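Local coordinates for protein transcriptional regulator, TetR family (Cytophaga hutchinsonii, PDB 3EUP) that probably binds operator DNA as a dimer through an N-terminal helix-turn-helix domain and so controls transcription, with a C-terminal helical domain for dimerisation, at residues S164-A167 with L168-A172; S185-V188 with F189-L192; L133-K136 with K137-T141. One frame throughout, in Å; residues are numbered along the deposited sequence.

Contact 1 of 3, residues S164-A167 with L168-A172; sequences SMIA and LVEGA
I166 and E170 meet one helical turn apart, and the backbone bond between them, E170 N to I166 O at 3.0 Å, is close to straight, with an N-H...O angle of 172°. Four such i to i+4 bonds join S164-A167 to L168-G171, the shortest from G171 N to A167 O at 2.8 Å. The tight part of the contact lies along this spine, where the stems of three side chains rest on the carbonyl oxygens a turn back. L168 CG sits 3.3 Å from S164 O. V169 CG2 comes equally near M165 O, at 3.3 Å. E170 CG lies beside its own backbone N, anti to the carbonyl carbon (chi1 -60°), which brings it to 3.3 Å from I166 O before the chain bends at chi2 (-57°) and carries the carboxylate off. Farther out the contact is loose: the nearest approach of one side chain to another is I166 CG2 to E170 CG, 4.3 Å. The loose side does not face solvent, because the touching residues are buried and other helices take up their outer ends. I166 and E170 turn to W135 on helix 122-148, while L168 packs on V188 of helix 182-197. L168 also meets L168 of the second subunit, and S164 OG is hydrogen-bonded to S191 OG of that subunit as well as to K160 O. A helix covered in this way by its own domain and by its dimer mate is consistent with the four-helix bundle through which TetR-family C-terminal domains commonly pair.

Contact 2 of 3, residues S185-V188 with F189-L192; sequences SDYV and FESL
S185 O takes two backbone N-H groups: F189 N at 3.2 Å, in a fairly straight i to i+4 bond (163°), and V188 N at 2.9 Å, in a weak i to i+3 bond. The F189 ring approaches the same oxygen, its CD2 lying 3.4 Å from S185 O. This follows from the first torsion of F189, which sets CG beside the backbone N and anti to the carbonyl carbon (chi1 -75°), so the ring leans back along the helix toward the preceding turn. D186 CA lies at the edge of that ring, near its plane. Beyond, the ring packs on A172 of helix 158-179 and on Y91, S92 and N96 of helix 91-96. The shortest of the remaining i to i+4 bonds joins L192 N to V188 O at 2.8 Å. Helix 182-197 is the last helix of the chain, and with helix 158-179 it faces the same pair in the second subunit, an arrangement consistent with the four-helix dimer interface of TetR-family regulators. S191 sends OG across to S164 of the second subunit, the counterpart of the serine pair on helix 158-179, while its CB rests 3.5 Å from V188 O. V188 packs on A172 of its own chain and on A167 of the second subunit. Y187 and E190, partly exposed, lie side by side and point the same way, the ring and carboxylate planes 33° apart. They meet at Y187 CD1 and E190 OE1, 3.9 Å. At the base of E190, CB lies 3.3 Å from Y187 O. Its other carboxylate oxygen, OE2, forms a long, weak ion pair with K160 NZ of the second subunit, and Y187 packs on T159 of that subunit.

Contact 3 of 3, residues L133-K136 with K137-T141; sequences LSWK and KNLVT
K137 folds back over L133, the residue its own N-H bonds to, K137 N to L133 O being 2.9 Å. Its CB stands 3.6 Å from L133 O, and CG and CD pass farther from the same oxygen. A bend at chi3 (-58°) then turns the chain inward, bringing CE to 3.0 Å from L133 O. NZ ends beside L133 CB at 4.1 Å and donates to a water, 3.3 Å away, that also bonds S134 OG. Farther round the helix, W135 and L139 lie side by side, with W135 CD1 3.9 Å from L139 CG and W135 NE1 3.8 Å from L139 CD2; NE1 is hydrogen-bonded to Y91 OH. With L139 cut back to an alanine, the five-membered ring of W135 would probably lose its apolar neighbour, and a gap would open toward M165. K136 crosses V140, laying CE 3.6 Å from V140 CG1. Helix 122-148 thus turns K137 and S134 outward, sets W135, K136 and L139 against helix 158-179, and brings L133 against Y184 of the second subunit.

Contact 1 lies on the middle of three helices that follow one another in the chain and touches both other contacts. Its centre is about 9 Å from that of contact 2, and the two touch through L168 O to V188 CG1 at 3.1 Å and A172 CB to F189 CE2 at 3.6 Å. Contact 3 is about 14 Å away between centres, reached through M165 CE to L139 CD2 at 3.7 Å and E170 OE2 to W135 CH2 at 3.5 Å. Contacts 2 and 3 do not touch, their nearest atoms being about 7 Å apart. Y91 has neighbours in all three: M165 and V169, F189, and W135. Contacts 1 and 2 have more residues near the second subunit than contact 3, which reaches it through L133.

Contact 1 of 3, residues S164-A167 with L168-A172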
ATOM      1  N   SER A 164       2.563  12.848  -6.090  1.00 22.01           N
ATOM      2  CA  SER A 164       1.310  12.329  -6.628  1.00 22.34           C
ATOM      3  C   SER A 164       1.498  11.141  -7.554  1.00 21.77           C
ATOM      4  O   SER A 164       0.661  10.241  -7.557  1.00 23.43           O
ATOM      5  CB  SER A 164       0.535  13.409  -7.363  1.00 22.24           C
ATOM      6  OG  SER A 164       0.322  14.490  -6.469  1.00 25.76           O
ATOM      7  N   MET A 165       2.576  11.153  -8.324  1.00 21.66           N
ATOM      8  CA  MET A 165       2.954  10.054  -9.224  1.00 20.69           C
ATOM      9  C   MET A 165       3.172   8.803  -8.400  1.00 19.84           C
ATOM     10  O   MET A 165       2.651   7.737  -8.733  1.00 20.53           O
ATOM     11  CB  MET A 165       4.270  10.372 -10.005  1.00 20.77           C
ATOM     12  CG  MET A 165       4.184  11.448 -11.136  1.00 20.50           C
ATOM     13  SD  MET A 165       5.816  11.822 -11.931  1.00 14.54           S
ATOM     14  CE  MET A 165       6.152  10.158 -12.557  1.00 18.28           C
ATOM     15  N   ILE A 166       3.965   8.950  -7.339  1.00 19.05           N
ATOM     16  CA  ILE A 166       4.268   7.877  -6.413  1.00 19.23           C
ATOM     17  C   ILE A 166       3.006   7.309  -5.820  1.00 19.05           C
ATOM     18  O   ILE A 166       2.801   6.104  -5.819  1.00 19.29           O
ATOM     19  CB  ILE A 166       5.270   8.347  -5.338  1.00 20.06           C
ATOM     20  CG1 ILE A 166       6.644   8.569  -6.011  1.00 21.42           C
ATOM     21  CG2 ILE A 166       5.343   7.313  -4.169  1.00 17.51           C
ATOM     22  CD1 ILE A 166       7.733   9.259  -5.142  1.00 21.39           C
ATOM     23  N   ALA A 167       2.102   8.183  -5.398  1.00 19.65           N
ATOM     24  CA  ALA A 167       0.835   7.747  -4.870  1.00 19.55           C
ATOM     25  C   ALA A 167       0.060   6.970  -5.895  1.00 20.13           C
ATOM     26  O   ALA A 167      -0.540   5.938  -5.589  1.00 20.83           O
ATOM     27  CB  ALA A 167       0.008   8.950  -4.356  1.00 19.36           C
ATOM     28  N   LEU A 168       0.019   7.484  -7.111  1.00 21.29           N
ATOM     29  CA  LEU A 168      -0.744   6.835  -8.140  1.00 21.37           C
ATOM     30  C   LEU A 168      -0.194   5.461  -8.521  1.00 20.76           C
ATOM     31  O   LEU A 168      -0.978   4.541  -8.759  1.00 20.12           O
ATOM     32  CB  LEU A 168      -0.852   7.719  -9.369  1.00 21.30           C
ATOM     33  CG  LEU A 168      -1.848   8.880  -9.306  1.00 23.57           C
ATOM     34  CD1 LEU A 168      -1.643   9.794 -10.564  1.00 19.76           C
ATOM     35  CD2 LEU A 168      -3.267   8.347  -9.187  1.00 20.68           C
ATOM     36  N   VAL A 169       1.131   5.313  -8.579  1.00 20.88           N
ATOM     37  CA  VAL A 169       1.728   4.056  -8.926  1.00 20.68           C
ATOM     38  C   VAL A 169       1.490   3.018  -7.809  1.00 21.69           C
ATOM     39  O   VAL A 169       1.001   1.928  -8.067  1.00 20.52           O
ATOM     40  CB  VAL A 169       3.225   4.209  -9.249  1.00 21.70           C
ATOM     41  CG1 VAL A 169       3.905   2.829  -9.395  1.00 18.95           C
ATOM     42  CG2 VAL A 169       3.387   5.041 -10.549  1.00 19.38           C
ATOM     43  N   GLU A 170       1.773   3.401  -6.565  1.00 21.39           N
ATOM     44  CA  GLU A 170       1.617   2.508  -5.451  1.00 20.87           C
ATOM     45  C   GLU A 170       0.146   2.153  -5.208  1.00 21.11           C
ATOM     46  O   GLU A 170      -0.145   1.032  -4.874  1.00 21.57           O
ATOM     47  CB  GLU A 170       2.285   3.092  -4.214  1.00 21.47           C
ATOM     48  CG  GLU A 170       3.785   3.320  -4.416  1.00 22.81           C
ATOM     49  CD  GLU A 170       4.529   2.049  -4.802  1.00 27.96           C
ATOM     50  OE1 GLU A 170       4.816   1.208  -3.897  1.00 29.16           O
ATOM     51  OE2 GLU A 170       4.862   1.916  -6.003  1.00 27.92           O
ATOM     52  N   GLY A 171      -0.752   3.118  -5.412  1.00 21.25           N
ATOM     53  CA  GLY A 171      -2.189   2.914  -5.318  1.00 20.95           C
ATOM     54  C   GLY A 171      -2.716   1.995  -6.407  1.00 21.03           C
ATOM     55  O   GLY A 171      -3.591   1.169  -6.130  1.00 19.97           O
ATOM     56  N   ALA A 172      -2.161   2.109  -7.622  1.00 20.08           N
ATOM     57  CA  ALA A 172      -2.502   1.216  -8.727  1.00 20.29           C
ATOM     58  C   ALA A 172      -2.130  -0.204  -8.353  1.00 20.13           C
ATOM     59  O   ALA A 172      -2.944  -1.090  -8.495  1.00 21.63           O
ATOM     60  CB  ALA A 172      -1.812   1.668 -10.093  1.00 18.82           C
TER

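Contact 2 of 3, residues S185-V188 with F189-L192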
ATOM      1  N   SER A 185      -6.584  -1.518 -12.126  1.00 21.17           N
ATOM      2  CA  SER A 185      -5.378  -0.725 -11.942  1.00 21.06           C
ATOM      3  C   SER A 185      -5.057   0.050 -13.232  1.00 21.41           C
ATOM      4  O   SER A 185      -4.486   1.145 -13.167  1.00 21.15           O
ATOM      5  CB  SER A 185      -4.212  -1.594 -11.462  1.00 20.94           C
ATOM      6  OG  SER A 185      -4.128  -2.820 -12.207  1.00 21.53           O
ATOM      7  N   ASP A 186      -5.425  -0.482 -14.412  1.00 21.47           N
ATOM      8  CA  ASP A 186      -5.203   0.270 -15.684  1.00 22.05           C
ATOM      9  C   ASP A 186      -5.870   1.659 -15.656  1.00 21.67           C
ATOM     10  O   ASP A 186      -5.353   2.596 -16.236  1.00 20.26           O
ATOM     11  CB  ASP A 186      -5.683  -0.516 -16.932  1.00 23.05           C
ATOM     12  CG  ASP A 186      -4.761  -1.644 -17.297  1.00 24.94           C
ATOM     13  OD1 ASP A 186      -3.613  -1.667 -16.784  1.00 25.81           O
ATOM     14  OD2 ASP A 186      -5.221  -2.555 -18.022  1.00 24.81           O
ATOM     15  N   TYR A 187      -6.998   1.805 -14.966  1.00 21.23           N
ATOM     16  CA  TYR A 187      -7.616   3.141 -14.826  1.00 21.97           C
ATOM     17  C   TYR A 187      -6.705   4.127 -14.075  1.00 21.07           C
ATOM     18  O   TYR A 187      -6.618   5.300 -14.442  1.00 21.56           O
ATOM     19  CB  TYR A 187      -8.971   3.104 -14.119  1.00 22.00           C
ATOM     20  CG  TYR A 187     -10.059   2.447 -14.902  1.00 22.83           C
ATOM     21  CD1 TYR A 187     -10.587   3.035 -16.067  1.00 22.69           C
ATOM     22  CD2 TYR A 187     -10.599   1.250 -14.477  1.00 25.01           C
ATOM     23  CE1 TYR A 187     -11.610   2.423 -16.768  1.00 25.11           C
ATOM     24  CE2 TYR A 187     -11.618   0.637 -15.170  1.00 26.99           C
ATOM     25  CZ  TYR A 187     -12.110   1.224 -16.323  1.00 27.88           C
ATOM     26  OH  TYR A 187     -13.120   0.600 -17.000  1.00 33.73           O
ATOM     27  N   VAL A 188      -5.946   3.634 -13.110  1.00 20.33           N
ATOM     28  CA  VAL A 188      -5.052   4.517 -12.338  1.00 20.09           C
ATOM     29  C   VAL A 188      -3.823   4.929 -13.168  1.00 20.89           C
ATOM     30  O   VAL A 188      -3.340   6.094 -13.115  1.00 20.78           O
ATOM     31  CB  VAL A 188      -4.666   3.846 -11.017  1.00 19.87           C
ATOM     32  CG1 VAL A 188      -3.790   4.798 -10.123  1.00 19.52           C
ATOM     33  CG2 VAL A 188      -5.955   3.376 -10.293  1.00 18.84           C
ATOM     34  N   PHE A 189      -3.283   3.978 -13.921  1.00 20.95           N
ATOM     35  CA  PHE A 189      -2.169   4.295 -14.806  1.00 21.24           C
ATOM     36  C   PHE A 189      -2.611   5.303 -15.856  1.00 22.10           C
ATOM     37  O   PHE A 189      -1.808   6.158 -16.294  1.00 22.96           O
ATOM     38  CB  PHE A 189      -1.609   3.000 -15.437  1.00 20.99           C
ATOM     39  CG  PHE A 189      -0.789   2.199 -14.474  1.00 22.34           C
ATOM     40  CD1 PHE A 189       0.394   2.732 -13.977  1.00 22.05           C
ATOM     41  CD2 PHE A 189      -1.173   0.956 -14.038  1.00 19.78           C
ATOM     42  CE1 PHE A 189       1.159   2.044 -13.056  1.00 21.20           C
ATOM     43  CE2 PHE A 189      -0.399   0.254 -13.142  1.00 22.66           C
ATOM     44  CZ  PHE A 189       0.798   0.818 -12.643  1.00 22.77           C
ATOM     45  N   GLU A 190      -3.872   5.207 -16.264  1.00 21.59           N
ATOM     46  CA  GLU A 190      -4.442   6.185 -17.178  1.00 23.54           C
ATOM     47  C   GLU A 190      -4.451   7.596 -16.529  1.00 23.32           C
ATOM     48  O   GLU A 190      -4.103   8.606 -17.172  1.00 23.27           O
ATOM     49  CB  GLU A 190      -5.860   5.747 -17.591  1.00 23.90           C
ATOM     50  CG  GLU A 190      -6.289   6.256 -18.886  1.00 28.57           C
ATOM     51  CD  GLU A 190      -7.800   6.060 -19.130  1.00 34.49           C
ATOM     52  OE1 GLU A 190      -8.374   5.024 -18.656  1.00 33.88           O
ATOM     53  OE2 GLU A 190      -8.400   6.984 -19.760  1.00 34.29           O
ATOM     54  N   SER A 191      -4.828   7.677 -15.260  1.00 22.37           N
ATOM     55  CA  SER A 191      -4.737   8.943 -14.563  1.00 22.55           C
ATOM     56  C   SER A 191      -3.290   9.386 -14.357  1.00 22.07           C
ATOM     57  O   SER A 191      -3.059  10.540 -14.298  1.00 22.53           O
ATOM     58  CB  SER A 191      -5.487   8.905 -13.215  1.00 23.27           C
ATOM     59  OG  SER A 191      -6.903   8.861 -13.424  1.00 23.32           O
ATOM     60  N   LEU A 192      -2.324   8.493 -14.202  1.00 22.16           N
ATOM     61  CA  LEU A 192      -0.935   8.942 -14.179  1.00 22.69           C
ATOM     62  C   LEU A 192      -0.588   9.677 -15.487  1.00 23.62           C
ATOM     63  O   LEU A 192       0.013  10.747 -15.467  1.00 22.54           O
ATOM     64  CB  LEU A 192       0.004   7.774 -13.997  1.00 23.35           C
ATOM     65  CG  LEU A 192       1.497   8.035 -13.888  1.00 23.12           C
ATOM     66  CD1 LEU A 192       1.855   8.893 -12.633  1.00 24.35           C
ATOM     67  CD2 LEU A 192       2.173   6.687 -13.815  1.00 22.13           C
TER

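Contact 3 of 3, residues L133-K136 with K137-T141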
ATOM      1  N   LEU A 133      11.775   8.777  -0.674  1.00 24.83           N
ATOM      2  CA  LEU A 133      12.325  10.103  -0.890  1.00 25.26           C
ATOM      3  C   LEU A 133      13.367  10.131  -2.029  1.00 24.99           C
ATOM      4  O   LEU A 133      13.408  11.099  -2.786  1.00 24.14           O
ATOM      5  CB  LEU A 133      12.869  10.710   0.410  1.00 25.29           C
ATOM      6  CG  LEU A 133      11.724  10.989   1.405  1.00 28.21           C
ATOM      7  CD1 LEU A 133      12.226  11.441   2.836  1.00 25.70           C
ATOM      8  CD2 LEU A 133      10.719  11.989   0.788  1.00 28.41           C
ATOM      9  N   SER A 134      14.187   9.091  -2.168  1.00 25.07           N
ATOM     10  CA  SER A 134      15.098   8.999  -3.315  1.00 26.28           C
ATOM     11  C   SER A 134      14.384   8.886  -4.662  1.00 24.51           C
ATOM     12  O   SER A 134      14.860   9.425  -5.664  1.00 23.06           O
ATOM     13  CB  SER A 134      16.036   7.806  -3.174  1.00 27.31           C
ATOM     14  OG  SER A 134      16.910   8.062  -2.093  1.00 33.90           O
ATOM     15  N   TRP A 135      13.289   8.125  -4.673  1.00 23.55           N
ATOM     16  CA  TRP A 135      12.452   7.981  -5.837  1.00 23.25           C
ATOM     17  C   TRP A 135      11.881   9.354  -6.159  1.00 24.05           C
ATOM     18  O   TRP A 135      12.031   9.811  -7.294  1.00 23.41           O
ATOM     19  CB  TRP A 135      11.356   6.951  -5.602  1.00 22.34           C
ATOM     20  CG  TRP A 135      10.449   6.681  -6.739  1.00 22.09           C
ATOM     21  CD1 TRP A 135      10.576   7.084  -8.037  1.00 21.74           C
ATOM     22  CD2 TRP A 135       9.246   5.904  -6.675  1.00 23.54           C
ATOM     23  NE1 TRP A 135       9.510   6.623  -8.777  1.00 23.02           N
ATOM     24  CE2 TRP A 135       8.688   5.885  -7.958  1.00 22.88           C
ATOM     25  CE3 TRP A 135       8.587   5.229  -5.644  1.00 23.51           C
ATOM     26  CZ2 TRP A 135       7.488   5.206  -8.245  1.00 23.65           C
ATOM     27  CZ3 TRP A 135       7.402   4.516  -5.946  1.00 23.92           C
ATOM     28  CH2 TRP A 135       6.867   4.540  -7.219  1.00 22.97           C
ATOM     29  N   LYS A 136      11.301  10.034  -5.154  1.00 25.56           N
ATOM     30  CA  LYS A 136      10.798  11.409  -5.326  1.00 26.31           C
ATOM     31  C   LYS A 136      11.877  12.360  -5.929  1.00 27.33           C
ATOM     32  O   LYS A 136      11.582  13.135  -6.848  1.00 25.22           O
ATOM     33  CB  LYS A 136      10.203  11.964  -4.015  1.00 27.02           C
ATOM     34  CG  LYS A 136       9.807  13.460  -4.018  1.00 29.18           C
ATOM     35  CD  LYS A 136      11.054  14.391  -3.922  1.00 33.76           C
ATOM     36  CE  LYS A 136      10.753  15.866  -3.590  1.00 37.31           C
ATOM     37  NZ  LYS A 136       9.367  16.201  -3.978  1.00 42.19           N
ATOM     38  N   LYS A 137      13.104  12.272  -5.430  1.00 28.19           N
ATOM     39  CA  LYS A 137      14.173  13.163  -5.882  1.00 30.30           C
ATOM     40  C   LYS A 137      14.533  12.914  -7.343  1.00 29.15           C
ATOM     41  O   LYS A 137      14.778  13.846  -8.107  1.00 30.21           O
ATOM     42  CB  LYS A 137      15.414  13.056  -4.980  1.00 31.28           C
ATOM     43  CG  LYS A 137      15.568  14.232  -3.998  1.00 37.24           C
ATOM     44  CD  LYS A 137      16.376  13.893  -2.680  1.00 41.68           C
ATOM     45  CE  LYS A 137      15.748  12.727  -1.884  1.00 45.05           C
ATOM     46  NZ  LYS A 137      16.412  12.426  -0.574  1.00 47.30           N
ATOM     47  N   ASN A 138      14.558  11.656  -7.731  1.00 29.11           N
ATOM     48  CA  ASN A 138      14.740  11.300  -9.126  1.00 29.04           C
ATOM     49  C   ASN A 138      13.653  11.854 -10.006  1.00 27.91           C
ATOM     50  O   ASN A 138      13.933  12.361 -11.076  1.00 28.01           O
ATOM     51  CB  ASN A 138      14.816   9.799  -9.302  1.00 29.44           C
ATOM     52  CG  ASN A 138      16.114   9.219  -8.778  1.00 32.21           C
ATOM     53  OD1 ASN A 138      16.129   8.172  -8.143  1.00 37.59           O
ATOM     54  ND2 ASN A 138      17.214   9.893  -9.057  1.00 39.66           N
ATOM     55  N   LEU A 139      12.415  11.772  -9.563  1.00 26.58           N
ATOM     56  CA  LEU A 139      11.303  12.268 -10.358  1.00 26.16           C
ATOM     57  C   LEU A 139      11.407  13.779 -10.548  1.00 26.17           C
ATOM     58  O   LEU A 139      11.232  14.283 -11.669  1.00 25.77           O
ATOM     59  CB  LEU A 139       9.946  11.910  -9.732  1.00 25.48           C
ATOM     60  CG  LEU A 139       9.528  10.435  -9.672  1.00 23.41           C
ATOM     61  CD1 LEU A 139       8.127  10.318  -9.008  1.00 19.17           C
ATOM     62  CD2 LEU A 139       9.545   9.726 -11.042  1.00 20.98           C
ATOM     63  N   VAL A 140      11.675  14.499  -9.455  1.00 26.23           N
ATOM     64  CA  VAL A 140      11.916  15.935  -9.525  1.00 26.44           C
ATOM     65  C   VAL A 140      13.052  16.282 -10.545  1.00 26.33           C
ATOM     66  O   VAL A 140      12.907  17.173 -11.383  1.00 24.89           O
ATOM     67  CB  VAL A 140      12.185  16.529  -8.117  1.00 27.94           C
ATOM     68  CG1 VAL A 140      10.978  16.303  -7.188  1.00 26.17           C
ATOM     69  CG2 VAL A 140      13.375  15.916  -7.478  1.00 28.99           C
ATOM     70  N   THR A 141      14.136  15.525 -10.527  1.00 26.67           N
ATOM     71  CA  THR A 141      15.237  15.748 -11.491  1.00 26.66           C
ATOM     72  C   THR A 141      14.758  15.603 -12.937  1.00 27.07           C
ATOM     73  O   THR A 141      15.103  16.436 -13.787  1.00 26.41           O
ATOM     74  CB  THR A 141      16.365  14.774 -11.246  1.00 26.37           C
ATOM     75  OG1 THR A 141      16.835  15.003  -9.924  1.00 27.89           O
ATOM     76  CG2 THR A 141      17.522  14.973 -12.243  1.00 27.06           C
TER
HETATM   77  O   HOH W   1      16.352   9.378   0.623  1.00 34.81           O